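Local coordinates for protein heat shock protease HtrA (Thermotoga maritima, PDB 1L1J) that probably cleaves proteins without ATP as a heat-shock serine endopeptidase, this chain being the trypsin-like protease domain of a longer protein, at residues V18-V23 with Y73-G78; P33-F38 with N198-N203; V84-G89 with K116-E121; K41-L46 with G138-F143. All blocks are in the same frame, centred on the assembly; numbering follows the deposited sequence.

Contact 1: V18-V23 with Y73-G78; sequences VKIDVV and YHVVGG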
loop_
_atom_site.group_PDB
_atom_site.type_symbol
_atom_site.label_atom_id
_atom_site.label_comp_id
_atom_site.label_asym_id
_atom_site.label_seq_id
_atom_site.Cartn_x
_atom_site.Cartn_y
_atom_site.Cartn_z
ATOM N N VAL A 18 -5.096 -2.303 5.916
ATOM C CA VAL A 18 -5.909 -1.174 6.343
ATOM C C VAL A 18 -6.113 -0.069 5.330
ATOM O O VAL A 18 -5.490 -0.043 4.277
ATOM C CB VAL A 18 -5.306 -0.505 7.595
ATOM C CG1 VAL A 18 -4.935 -1.544 8.627
ATOM C CG2 VAL A 18 -4.086 0.310 7.199
ATOM N N LYS A 19 -6.993 0.856 5.699
ATOM C CA LYS A 19 -7.345 2.032 4.910
ATOM C C LYS A 19 -6.622 3.231 5.542
ATOM O O LYS A 19 -6.272 3.197 6.720
ATOM C CB LYS A 19 -8.866 2.249 4.975
ATOM C CG LYS A 19 -9.340 3.659 4.630
ATOM C CD LYS A 19 -10.793 3.879 5.046
ATOM C CE LYS A 19 -11.227 5.337 4.812
ATOM N NZ LYS A 19 -12.567 5.669 5.396
ATOM N N ILE A 20 -6.394 4.286 4.773
ATOM C CA ILE A 20 -5.727 5.454 5.317
ATOM C C ILE A 20 -6.314 6.735 4.730
ATOM O O ILE A 20 -6.009 7.118 3.596
ATOM C CB ILE A 20 -4.208 5.395 5.053
ATOM C CG1 ILE A 20 -3.629 4.135 5.700
ATOM C CG2 ILE A 20 -3.530 6.631 5.625
ATOM C CD1 ILE A 20 -2.151 3.978 5.538
ATOM N N ASP A 21 -7.176 7.381 5.512
ATOM C CA ASP A 21 -7.831 8.616 5.097
ATOM C C ASP A 21 -7.307 9.795 5.905
ATOM O O ASP A 21 -7.211 9.730 7.128
ATOM C CB ASP A 21 -9.365 8.489 5.231
ATOM C CG ASP A 21 -9.808 7.851 6.554
ATOM O OD1 ASP A 21 -9.263 6.790 6.933
ATOM O OD2 ASP A 21 -10.725 8.397 7.209
ATOM N N VAL A 22 -6.960 10.864 5.193
ATOM C CA VAL A 22 -6.411 12.081 5.784
ATOM C C VAL A 22 -7.255 13.298 5.396
ATOM O O VAL A 22 -7.332 13.656 4.217
ATOM C CB VAL A 22 -4.956 12.286 5.296
ATOM C CG1 VAL A 22 -4.399 13.613 5.803
ATOM C CG2 VAL A 22 -4.099 11.123 5.760
ATOM N N VAL A 23 -7.879 13.935 6.389
ATOM C CA VAL A 23 -8.728 15.104 6.142
ATOM C C VAL A 23 -7.950 16.304 5.586
ATOM O O VAL A 23 -6.727 16.386 5.732
ATOM C CB VAL A 23 -9.472 15.536 7.430
ATOM C CG1 VAL A 23 -10.353 16.753 7.151
ATOM C CG2 VAL A 23 -10.321 14.387 7.946
ATOM N N TYR A 73 4.484 6.732 0.980
ATOM C CA TYR A 73 4.685 8.063 1.519
ATOM C C TYR A 73 3.737 9.056 0.883
ATOM O O TYR A 73 3.202 9.917 1.567
ATOM C CB TYR A 73 6.113 8.547 1.298
ATOM C CG TYR A 73 6.356 9.909 1.919
ATOM C CD1 TYR A 73 6.389 10.061 3.308
ATOM C CD2 TYR A 73 6.523 11.051 1.126
ATOM C CE1 TYR A 73 6.576 11.307 3.892
ATOM C CE2 TYR A 73 6.712 12.306 1.701
ATOM C CZ TYR A 73 6.737 12.423 3.087
ATOM O OH TYR A 73 6.923 13.647 3.685
ATOM N N HIS A 74 3.529 8.950 -0.426
ATOM C CA HIS A 74 2.633 9.880 -1.101
ATOM C C HIS A 74 1.243 9.786 -0.491
ATOM O O HIS A 74 0.485 10.750 -0.499
ATOM C CB HIS A 74 2.577 9.603 -2.614
ATOM C CG HIS A 74 1.915 8.305 -2.985
ATOM N ND1 HIS A 74 2.567 7.313 -3.687
ATOM C CD2 HIS A 74 0.653 7.856 -2.788
ATOM C CE1 HIS A 74 1.736 6.311 -3.905
ATOM N NE2 HIS A 74 0.568 6.616 -3.369
ATOM N N VAL A 75 0.908 8.625 0.050
ATOM C CA VAL A 75 -0.399 8.458 0.659
ATOM C C VAL A 75 -0.430 9.339 1.901
ATOM O O VAL A 75 -0.980 10.434 1.860
ATOM C CB VAL A 75 -0.672 6.962 1.009
ATOM C CG1 VAL A 75 -1.949 6.817 1.825
ATOM C CG2 VAL A 75 -0.800 6.161 -0.280
ATOM N N VAL A 76 0.189 8.874 2.986
ATOM C CA VAL A 76 0.239 9.617 4.245
ATOM C C VAL A 76 1.070 10.892 4.133
ATOM O O VAL A 76 0.632 11.963 4.545
ATOM C CB VAL A 76 0.815 8.746 5.382
ATOM C CG1 VAL A 76 1.145 9.608 6.588
ATOM C CG2 VAL A 76 -0.193 7.675 5.773
ATOM N N GLY A 77 2.271 10.775 3.579
ATOM C CA GLY A 77 3.133 11.937 3.429
ATOM C C GLY A 77 3.232 12.770 4.692
ATOM O O GLY A 77 3.010 12.264 5.796
ATOM N N GLY A 78 3.575 14.044 4.545
ATOM C CA GLY A 78 3.661 14.899 5.714
ATOM C C GLY A 78 2.248 15.135 6.215
ATOM O O GLY A 78 1.598 16.107 5.812
#
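Ile20 of strand 17-23 lays its CG2 methyl against Val75 and Val76 of the short helix 73-76, a buried contact inside the antiparallel, N-terminal half of a trypsin-like protease fold. The nearest pair is Ile20 CG2 with Val76 CG2, 3.5 Å apart; Val75 CG1 lies 4.1 Å from the same Ile20 CG2. One methyl thus serves two valines, and the isoleucine crosses both of them at about a right angle. With CG1 of Ile20 held beside the backbone N (chi1 -59°), CG2 is left to meet the helix, while CD1 reaches on to within 4.2 Å of Val76 CG2. No hydrogen bond spans the two segments, so the contact rests on methyl packing alone.

Around this core, Thr71 of strand 68-72 touches both Ile20 and Val76, and Ile108 of strand 105-109 adds to the packing round Val76. On the other face of strand 17-23, Asp21 points away from the helix, and its OD2 makes a long salt bridge of 3.8 Å with Lys19 NZ. The residue preceding the two valines is His74, the predicted histidine of the charge relay. Its imidazole takes no part in the methyl packing and is instead hydrogen-bonded through ND1 to OD1 of Asp104.

Contact 2: P33-F38 with N198-N203; sequences PYFEQF and NTAIVN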
loop_
_atom_site.group_PDB
_atom_site.type_symbol
_atom_site.label_atom_id
_atom_site.label_comp_id
_atom_site.label_asym_id
_atom_site.label_seq_id
_atom_site.Cartn_x
_atom_site.Cartn_y
_atom_site.Cartn_z
ATOM N N PRO A 33 -3.455 15.318 -8.147
ATOM C CA PRO A 33 -4.634 15.235 -9.022
ATOM C C PRO A 33 -4.914 13.901 -9.711
ATOM O O PRO A 33 -6.064 13.613 -10.060
ATOM C CB PRO A 33 -4.414 16.379 -10.024
ATOM C CG PRO A 33 -2.933 16.701 -9.913
ATOM C CD PRO A 33 -2.696 16.546 -8.442
ATOM N N TYR A 34 -3.883 13.087 -9.909
ATOM C CA TYR A 34 -4.094 11.801 -10.551
ATOM C C TYR A 34 -4.926 10.918 -9.617
ATOM O O TYR A 34 -5.954 10.361 -10.017
ATOM C CB TYR A 34 -2.750 11.117 -10.859
ATOM C CG TYR A 34 -2.867 9.984 -11.866
ATOM C CD1 TYR A 34 -2.924 10.251 -13.237
ATOM C CD2 TYR A 34 -3.015 8.659 -11.446
ATOM C CE1 TYR A 34 -3.137 9.234 -14.167
ATOM C CE2 TYR A 34 -3.233 7.634 -12.365
ATOM C CZ TYR A 34 -3.296 7.930 -13.726
ATOM O OH TYR A 34 -3.556 6.933 -14.642
ATOM N N PHE A 35 -4.482 10.831 -8.364
ATOM C CA PHE A 35 -5.111 10.005 -7.329
ATOM C C PHE A 35 -6.555 10.360 -6.947
ATOM O O PHE A 35 -7.389 9.469 -6.747
ATOM C CB PHE A 35 -4.227 10.014 -6.076
ATOM C CG PHE A 35 -2.849 9.454 -6.300
ATOM C CD1 PHE A 35 -2.044 9.932 -7.332
ATOM C CD2 PHE A 35 -2.348 8.456 -5.472
ATOM C CE1 PHE A 35 -0.758 9.425 -7.542
ATOM C CE2 PHE A 35 -1.063 7.941 -5.672
ATOM C CZ PHE A 35 -0.268 8.433 -6.713
ATOM N N GLU A 36 -6.847 11.650 -6.827
ATOM C CA GLU A 36 -8.193 12.077 -6.480
ATOM C C GLU A 36 -9.149 11.737 -7.614
ATOM O O GLU A 36 -10.319 11.441 -7.381
ATOM C CB GLU A 36 -8.211 13.580 -6.189
ATOM C CG GLU A 36 -9.538 14.279 -6.430
ATOM C CD GLU A 36 -9.592 14.969 -7.792
ATOM O OE1 GLU A 36 -8.665 15.759 -8.095
ATOM O OE2 GLU A 36 -10.557 14.728 -8.556
ATOM N N GLN A 37 -8.642 11.752 -8.841
ATOM C CA GLN A 37 -9.483 11.453 -9.983
ATOM C C GLN A 37 -9.792 9.967 -10.078
ATOM O O GLN A 37 -10.854 9.578 -10.575
ATOM C CB GLN A 37 -8.823 11.926 -11.281
ATOM C CG GLN A 37 -9.822 12.494 -12.298
ATOM C CD GLN A 37 -9.295 12.503 -13.732
ATOM O OE1 GLN A 37 -8.201 13.020 -14.014
ATOM N NE2 GLN A 37 -10.077 11.928 -14.649
ATOM N N PHE A 38 -8.871 9.132 -9.602
ATOM C CA PHE A 38 -9.086 7.686 -9.648
ATOM C C PHE A 38 -10.246 7.300 -8.738
ATOM O O PHE A 38 -11.177 6.609 -9.164
ATOM C CB PHE A 38 -7.832 6.926 -9.215
ATOM C CG PHE A 38 -8.000 5.429 -9.222
ATOM C CD1 PHE A 38 -7.974 4.718 -10.412
ATOM C CD2 PHE A 38 -8.223 4.735 -8.038
ATOM C CE1 PHE A 38 -8.166 3.337 -10.423
ATOM C CE2 PHE A 38 -8.417 3.346 -8.039
ATOM C CZ PHE A 38 -8.389 2.652 -9.232
ATOM N N ASN A 198 2.751 -2.230 -2.824
ATOM C CA ASN A 198 2.100 -1.728 -4.038
ATOM C C ASN A 198 2.206 -0.210 -4.092
ATOM O O ASN A 198 1.777 0.463 -3.162
ATOM C CB ASN A 198 0.617 -2.098 -4.043
ATOM C CG ASN A 198 0.378 -3.550 -3.747
ATOM O OD1 ASN A 198 1.157 -4.418 -4.146
ATOM N ND2 ASN A 198 -0.714 -3.832 -3.055
ATOM N N THR A 199 2.771 0.335 -5.165
ATOM C CA THR A 199 2.886 1.784 -5.266
ATOM C C THR A 199 2.378 2.294 -6.599
ATOM O O THR A 199 2.829 1.880 -7.674
ATOM C CB THR A 199 4.341 2.295 -5.051
ATOM O OG1 THR A 199 4.876 2.766 -6.291
ATOM C CG2 THR A 199 5.222 1.195 -4.514
ATOM N N ALA A 200 1.424 3.213 -6.504
ATOM C CA ALA A 200 0.804 3.795 -7.669
ATOM C C ALA A 200 1.409 5.108 -8.140
ATOM O O ALA A 200 1.023 5.575 -9.205
ATOM C CB ALA A 200 -0.681 3.980 -7.418
ATOM N N ILE A 201 2.332 5.723 -7.393
ATOM C CA ILE A 201 2.897 6.993 -7.879
ATOM C C ILE A 201 3.094 6.871 -9.394
ATOM O O ILE A 201 2.872 7.833 -10.144
ATOM C CB ILE A 201 4.264 7.390 -7.212
ATOM C CG1 ILE A 201 5.020 6.148 -6.722
ATOM C CG2 ILE A 201 4.025 8.411 -6.098
ATOM C CD1 ILE A 201 6.411 6.447 -6.122
ATOM N N VAL A 202 3.500 5.680 -9.840
ATOM C CA VAL A 202 3.661 5.443 -11.262
ATOM C C VAL A 202 2.218 5.375 -11.752
ATOM O O VAL A 202 1.692 4.302 -12.063
ATOM C CB VAL A 202 4.373 4.116 -11.552
ATOM C CG1 VAL A 202 4.709 4.034 -13.031
ATOM C CG2 VAL A 202 5.621 4.006 -10.718
ATOM N N ASN A 203 1.596 6.553 -11.766
ATOM C CA ASN A 203 0.213 6.792 -12.166
ATOM C C ASN A 203 -0.685 5.585 -12.508
ATOM O O ASN A 203 -1.612 5.270 -11.750
ATOM C CB ASN A 203 0.213 7.825 -13.301
ATOM C CG ASN A 203 0.980 9.090 -12.928
ATOM O OD1 ASN A 203 2.153 9.031 -12.555
ATOM N ND2 ASN A 203 0.318 10.238 -13.025
#
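Tyr34 and Phe35 are neighbours on helix 33-42 that reach the 198-203 loop by different first torsions: CG of Tyr34 stands anti to the backbone N (chi1 -163°), whereas CG of Phe35 turns back beside it (chi1 -61°). The tyrosine's torsion turns its ring face to Asn203, whose CB sits over the ring centre in a CH-pi contact, 3.5 Å from the Tyr34 centroid and only 11° off the ring normal. At the far end of the same ring, the hydroxyl is hydrogen-bonded to the backbone N of Gln205. Phe35 behaves differently, for it meets Ile201 with its rim: CZ of Phe35 lies 3.7 Å from Ile201 CA, which is in the plane of the ring. Its CE2 also comes within 4.3 Å of Ala200 CB. Replacing Tyr34 with an alanine would probably leave Asn203 CB without the ring it packs on and the Gln205 N-H without its hydroxyl partner, loosening the helix from the loop. Phe35 also makes an edge-to-face contact with His74, and Ala200 N is hydrogen-bonded to Ser183 OG. The helix and loop therefore pack directly beside the predicted Ser-His-Asp catalytic triad of a trypsin-like protease.

Contact 3: V84-G89 with K116-E121; sequences VTMLDG and KFPYLE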
loop_
_atom_site.group_PDB
_atom_site.type_symbol
_atom_site.label_atom_id
_atom_site.label_comp_id
_atom_site.label_asym_id
_atom_site.label_seq_id
_atom_site.Cartn_x
_atom_site.Cartn_y
_atom_site.Cartn_z
ATOM N N VAL A 84 -6.889 5.728 10.350
ATOM C CA VAL A 84 -6.714 4.348 9.916
ATOM C C VAL A 84 -7.961 3.518 10.187
ATOM O O VAL A 84 -8.435 3.450 11.321
ATOM C CB VAL A 84 -5.507 3.690 10.622
ATOM C CG1 VAL A 84 -5.611 2.169 10.554
ATOM C CG2 VAL A 84 -4.228 4.142 9.952
ATOM N N THR A 85 -8.489 2.882 9.147
ATOM C CA THR A 85 -9.681 2.057 9.305
ATOM C C THR A 85 -9.338 0.577 9.039
ATOM O O THR A 85 -8.597 0.261 8.105
ATOM C CB THR A 85 -10.806 2.533 8.347
ATOM O OG1 THR A 85 -10.942 3.960 8.432
ATOM C CG2 THR A 85 -12.130 1.880 8.720
ATOM N N MET A 86 -9.871 -0.323 9.864
ATOM C CA MET A 86 -9.590 -1.749 9.717
ATOM C C MET A 86 -10.750 -2.593 9.195
ATOM O O MET A 86 -11.896 -2.145 9.126
ATOM C CB MET A 86 -9.114 -2.337 11.049
ATOM C CG MET A 86 -7.607 -2.321 11.259
ATOM S SD MET A 86 -7.134 -3.142 12.804
ATOM C CE MET A 86 -7.033 -4.889 12.341
ATOM N N LEU A 87 -10.432 -3.833 8.838
ATOM C CA LEU A 87 -11.424 -4.749 8.310
ATOM C C LEU A 87 -12.519 -5.073 9.305
ATOM O O LEU A 87 -13.673 -5.240 8.907
ATOM C CB LEU A 87 -10.770 -6.056 7.846
ATOM C CG LEU A 87 -10.711 -6.314 6.337
ATOM C CD1 LEU A 87 -10.309 -7.756 6.111
ATOM C CD2 LEU A 87 -12.061 -6.040 5.690
ATOM N N ASP A 88 -12.175 -5.174 10.590
ATOM C CA ASP A 88 -13.195 -5.495 11.588
ATOM C C ASP A 88 -14.156 -4.317 11.760
ATOM O O ASP A 88 -15.222 -4.457 12.350
ATOM C CB ASP A 88 -12.567 -5.893 12.942
ATOM C CG ASP A 88 -11.823 -4.747 13.618
ATOM O OD1 ASP A 88 -12.138 -3.572 13.306
ATOM O OD2 ASP A 88 -10.942 -5.025 14.474
ATOM N N GLY A 89 -13.773 -3.162 11.218
ATOM C CA GLY A 89 -14.609 -1.976 11.301
ATOM C C GLY A 89 -14.040 -0.883 12.185
ATOM O O GLY A 89 -14.283 0.298 11.954
ATOM N N LYS A 116 -3.060 -7.024 20.796
ATOM C CA LYS A 116 -2.215 -6.624 19.697
ATOM C C LYS A 116 -2.991 -6.900 18.416
ATOM O O LYS A 116 -4.074 -7.494 18.452
ATOM C CB LYS A 116 -0.905 -7.406 19.744
ATOM C CG LYS A 116 -0.095 -7.132 21.017
ATOM C CD LYS A 116 1.299 -7.777 20.980
ATOM C CE LYS A 116 2.134 -7.339 22.179
ATOM N NZ LYS A 116 3.538 -7.825 22.104
ATOM N N PHE A 117 -2.439 -6.466 17.289
ATOM C CA PHE A 117 -3.091 -6.625 15.995
ATOM C C PHE A 117 -2.532 -7.758 15.148
ATOM O O PHE A 117 -1.499 -8.353 15.476
ATOM C CB PHE A 117 -2.940 -5.334 15.201
ATOM C CG PHE A 117 -3.401 -4.114 15.932
ATOM C CD1 PHE A 117 -4.754 -3.833 16.060
ATOM C CD2 PHE A 117 -2.479 -3.235 16.484
ATOM C CE1 PHE A 117 -5.185 -2.685 16.727
ATOM C CE2 PHE A 117 -2.901 -2.086 17.155
ATOM C CZ PHE A 117 -4.257 -1.812 17.276
ATOM N N PRO A 118 -3.231 -8.091 14.052
ATOM C CA PRO A 118 -2.782 -9.151 13.142
ATOM C C PRO A 118 -1.718 -8.505 12.254
ATOM O O PRO A 118 -1.772 -7.300 11.995
ATOM C CB PRO A 118 -4.050 -9.507 12.373
ATOM C CG PRO A 118 -4.792 -8.200 12.335
ATOM C CD PRO A 118 -4.620 -7.698 13.746
ATOM N N TYR A 119 -0.754 -9.286 11.789
ATOM C CA TYR A 119 0.301 -8.707 10.971
ATOM C C TYR A 119 0.824 -9.632 9.891
ATOM O O TYR A 119 0.710 -10.857 9.991
ATOM C CB TYR A 119 1.465 -8.292 11.861
ATOM C CG TYR A 119 2.063 -9.464 12.589
ATOM C CD1 TYR A 119 3.342 -9.923 12.276
ATOM C CD2 TYR A 119 1.331 -10.151 13.564
ATOM C CE1 TYR A 119 3.883 -11.043 12.920
ATOM C CE2 TYR A 119 1.858 -11.269 14.209
ATOM C CZ TYR A 119 3.134 -11.710 13.881
ATOM O OH TYR A 119 3.668 -12.809 14.520
ATOM N N LEU A 120 1.414 -9.020 8.864
ATOM C CA LEU A 120 1.997 -9.756 7.750
ATOM C C LEU A 120 3.493 -9.944 7.992
ATOM O O LEU A 120 4.098 -9.214 8.759
ATOM C CB LEU A 120 1.780 -8.995 6.435
ATOM C CG LEU A 120 0.397 -8.901 5.773
ATOM C CD1 LEU A 120 -0.577 -9.850 6.451
ATOM C CD2 LEU A 120 -0.106 -7.470 5.831
ATOM N N GLU A 121 4.085 -10.933 7.340
ATOM C CA GLU A 121 5.509 -11.178 7.486
ATOM C C GLU A 121 6.227 -10.794 6.200
ATOM O O GLU A 121 5.653 -10.852 5.116
ATOM C CB GLU A 121 5.755 -12.648 7.796
ATOM C CG GLU A 121 4.957 -13.152 8.983
ATOM C CD GLU A 121 5.376 -14.548 9.419
ATOM O OE1 GLU A 121 5.337 -15.476 8.573
ATOM O OE2 GLU A 121 5.744 -14.710 10.608
#
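A Met-aromatic contact between Met86 and Phe117 joins the residue just after strand 83-85 of the N-terminal antiparallel sheet to the linker that leads, in this trypsin-like fold, toward the second sheet. The sulfur approaches the ring obliquely: Met86 SD is 5.0 Å from the Phe117 centroid and 52° off the ring normal, with CD1 of Phe117 as its closest ring atom at 4.1 Å. Beyond the sulfur, a bend at chi3 (85°) carries the terminal methyl round to Pro118, where Met86 CE lies 4.0 Å from Pro118 CD. A single side chain thereby bridges two successive linker residues, its sulfur used on the aromatic one and its methyl on the proline. The backbones themselves stay well separated, 10.3 Å between the CA atoms of Met86 and Phe117, so the gap is bridged by side chains reaching from both sides.

Behind these atoms, Met86 also packs on Val18 and Tyr92, and the ring of Tyr92 meets that of Phe117 with the planes at about 80°. Ile62 of strand 54-64 touches the phenylalanine as well. Met86 opens a type I beta turn, closed by a hydrogen bond of 3.0 Å from Gly89 N to Met86 O. At these backbone angles a side chain on Gly89 would collide with the carbonyl oxygen of Asp88. From the turn, Asp88 OD1 reaches just past its end to a hydrogen bond with OG of Ser90.

Contact 4: K41-L46 with G138-F143; sequences KWFGEL and GNPLGF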
loop_
_atom_site.group_PDB
_atom_site.type_symbol
_atom_site.label_atom_id
_atom_site.label_comp_id
_atom_site.label_asym_id
_atom_site.label_seq_id
_atom_site.Cartn_x
_atom_site.Cartn_y
_atom_site.Cartn_z
ATOM N N LYS A 41 -13.650 8.943 -9.866
ATOM C CA LYS A 41 -14.224 8.296 -11.033
ATOM C C LYS A 41 -14.586 6.831 -10.904
ATOM O O LYS A 41 -15.445 6.348 -11.639
ATOM C CB LYS A 41 -13.267 8.474 -12.208
ATOM C CG LYS A 41 -13.156 7.282 -13.166
ATOM C CD LYS A 41 -14.216 7.273 -14.280
ATOM C CE LYS A 41 -13.760 6.348 -15.416
ATOM N NZ LYS A 41 -14.672 6.319 -16.584
ATOM N N TRP A 42 -13.952 6.120 -9.978
ATOM C CA TRP A 42 -14.213 4.685 -9.843
ATOM C C TRP A 42 -14.874 4.179 -8.571
ATOM O O TRP A 42 -15.387 3.065 -8.544
ATOM C CB TRP A 42 -12.908 3.899 -10.057
ATOM C CG TRP A 42 -12.390 3.981 -11.467
ATOM C CD1 TRP A 42 -11.377 4.775 -11.930
ATOM C CD2 TRP A 42 -12.903 3.283 -12.603
ATOM N NE1 TRP A 42 -11.230 4.613 -13.286
ATOM C CE2 TRP A 42 -12.152 3.699 -13.723
ATOM C CE3 TRP A 42 -13.926 2.342 -12.781
ATOM C CZ2 TRP A 42 -12.402 3.212 -15.013
ATOM C CZ3 TRP A 42 -14.175 1.860 -14.057
ATOM C CH2 TRP A 42 -13.410 2.295 -15.159
ATOM N N PHE A 43 -14.866 4.976 -7.512
ATOM C CA PHE A 43 -15.457 4.520 -6.275
ATOM C C PHE A 43 -16.715 5.234 -5.883
ATOM O O PHE A 43 -16.699 6.112 -5.017
ATOM C CB PHE A 43 -14.437 4.601 -5.142
ATOM C CG PHE A 43 -13.486 3.445 -5.125
ATOM C CD1 PHE A 43 -12.486 3.336 -6.087
ATOM C CD2 PHE A 43 -13.640 2.421 -4.194
ATOM C CE1 PHE A 43 -11.657 2.228 -6.125
ATOM C CE2 PHE A 43 -12.816 1.312 -4.226
ATOM C CZ PHE A 43 -11.823 1.216 -5.198
ATOM N N GLY A 44 -17.812 4.831 -6.516
ATOM C CA GLY A 44 -19.097 5.429 -6.229
ATOM C C GLY A 44 -19.483 5.294 -4.776
ATOM O O GLY A 44 -20.548 5.766 -4.369
ATOM N N GLU A 45 -18.627 4.639 -3.993
ATOM C CA GLU A 45 -18.890 4.458 -2.571
ATOM C C GLU A 45 -18.337 5.646 -1.787
ATOM O O GLU A 45 -18.368 5.659 -0.553
ATOM C CB GLU A 45 -18.242 3.176 -2.040
ATOM C CG GLU A 45 -18.619 1.907 -2.768
ATOM C CD GLU A 45 -17.709 1.608 -3.948
ATOM O OE1 GLU A 45 -17.547 0.417 -4.265
ATOM O OE2 GLU A 45 -17.167 2.555 -4.557
ATOM N N LEU A 46 -17.822 6.636 -2.509
ATOM C CA LEU A 46 -17.261 7.824 -1.878
ATOM C C LEU A 46 -18.343 8.886 -1.597
ATOM O O LEU A 46 -19.045 9.350 -2.509
ATOM C CB LEU A 46 -16.140 8.397 -2.764
ATOM C CG LEU A 46 -14.665 8.133 -2.397
ATOM C CD1 LEU A 46 -14.506 7.034 -1.355
ATOM C CD2 LEU A 46 -13.917 7.780 -3.667
ATOM N N GLY A 138 -5.628 -4.450 -1.362
ATOM C CA GLY A 138 -5.917 -3.068 -1.025
ATOM C C GLY A 138 -7.111 -2.962 -0.102
ATOM O O GLY A 138 -7.803 -3.962 0.143
ATOM N N ASN A 139 -7.384 -1.760 0.398
ATOM C CA ASN A 139 -8.508 -1.615 1.303
ATOM C C ASN A 139 -8.982 -0.179 1.495
ATOM O O ASN A 139 -9.387 0.202 2.595
ATOM C CB ASN A 139 -8.130 -2.215 2.657
ATOM C CG ASN A 139 -9.319 -2.340 3.587
ATOM O OD1 ASN A 139 -10.386 -1.778 3.325
ATOM N ND2 ASN A 139 -9.145 -3.074 4.684
ATOM N N PRO A 140 -8.967 0.629 0.424
ATOM C CA PRO A 140 -9.399 2.026 0.537
ATOM C C PRO A 140 -10.793 2.296 1.123
ATOM O O PRO A 140 -11.030 3.374 1.671
ATOM C CB PRO A 140 -9.256 2.542 -0.889
ATOM C CG PRO A 140 -9.545 1.352 -1.700
ATOM C CD PRO A 140 -8.763 0.273 -0.987
ATOM N N LEU A 141 -11.712 1.340 1.002
ATOM C CA LEU A 141 -13.050 1.532 1.552
ATOM C C LEU A 141 -13.087 1.177 3.038
ATOM O O LEU A 141 -13.953 1.649 3.774
ATOM C CB LEU A 141 -14.073 0.687 0.793
ATOM C CG LEU A 141 -14.195 1.036 -0.693
ATOM C CD1 LEU A 141 -15.208 0.117 -1.360
ATOM C CD2 LEU A 141 -14.607 2.494 -0.849
ATOM N N GLY A 142 -12.135 0.352 3.464
ATOM C CA GLY A 142 -12.047 -0.064 4.853
ATOM C C GLY A 142 -12.791 -1.351 5.193
ATOM O O GLY A 142 -12.224 -2.273 5.799
ATOM N N PHE A 143 -14.057 -1.422 4.788
ATOM C CA PHE A 143 -14.904 -2.573 5.093
ATOM C C PHE A 143 -14.777 -3.767 4.164
ATOM O O PHE A 143 -15.484 -4.759 4.334
ATOM C CB PHE A 143 -16.367 -2.129 5.173
ATOM C CG PHE A 143 -16.795 -1.269 4.031
ATOM C CD1 PHE A 143 -17.192 -1.835 2.829
ATOM C CD2 PHE A 143 -16.791 0.116 4.155
ATOM C CE1 PHE A 143 -17.584 -1.030 1.758
ATOM C CE2 PHE A 143 -17.178 0.929 3.098
ATOM C CZ PHE A 143 -17.577 0.358 1.895
#
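Two type I beta turns, Phe43 to Leu46 and Asn139 to Gly142, approach each other with the CA atoms of Glu45 and Leu141 7.7 Å apart. Each is closed by its own backbone hydrogen bond, Leu46 N to Phe43 O at 2.8 Å and Gly142 N to Asn139 O at 2.9 Å, and none passes between them. The side chains do the joining. Leu141, with CG beside its backbone N (chi1 -61°) and an extended second torsion, spreads its two methyls between Phe43 and Glu45. CD2 of Leu141 comes 3.5 Å from CD2 of Phe43, while CD1 lies at the edge of that ring, in its plane.

The glutamate crosses the leucine at about a right angle, and a bend at chi2 (89°) brings its carboxylate end over to the CD1 methyl: OE1 of Glu45 is 3.7 Å from Leu141 CD1, and CB of Glu45 is 3.9 Å from Leu141 CD2. Pro140 adds a second apolar touch to Phe43, its CG 4.1 Å from Phe43 CE2. An alanine at the position of Leu141 would leave Phe43 and Glu45 without the branched methyls between them and is likely to open a gap between the two turns.

Outside the two segments, Phe39 and Leu57 both pack on Pro140. The loop holding the Asn139 to Gly142 turn connects the antiparallel strands 133-138 and 146-160 of the second sheet, and the side chain of Pro140 comes, at nearest atoms, about 4 Å from Gly181, predicted to bind substrate. The contact thus joins the end of helix 33-42 to a loop beside the predicted substrate site of a trypsin-like protease.

Contact 1 is the fully buried member, three aliphatic side chains between strand 17-23 and helix 73-76; contacts 2, 3 and 4 are only partly buried and turn to aromatic rings. Contacts 2 and 4 share helix 33-42, its start against the 198-203 loop and its end against the 138-143 loop, and meet through Phe38 and Phe43. Contact 1 touches contact 2 at the predicted catalytic histidine, which also packs on Ile201. Contacts 1 and 3 belong to neighbouring strands, 17-23 and 83-85, of one sheet. Contact 3, lacking any annotated site, lies across the chain's centre from contact 2, about 24 Å between centres.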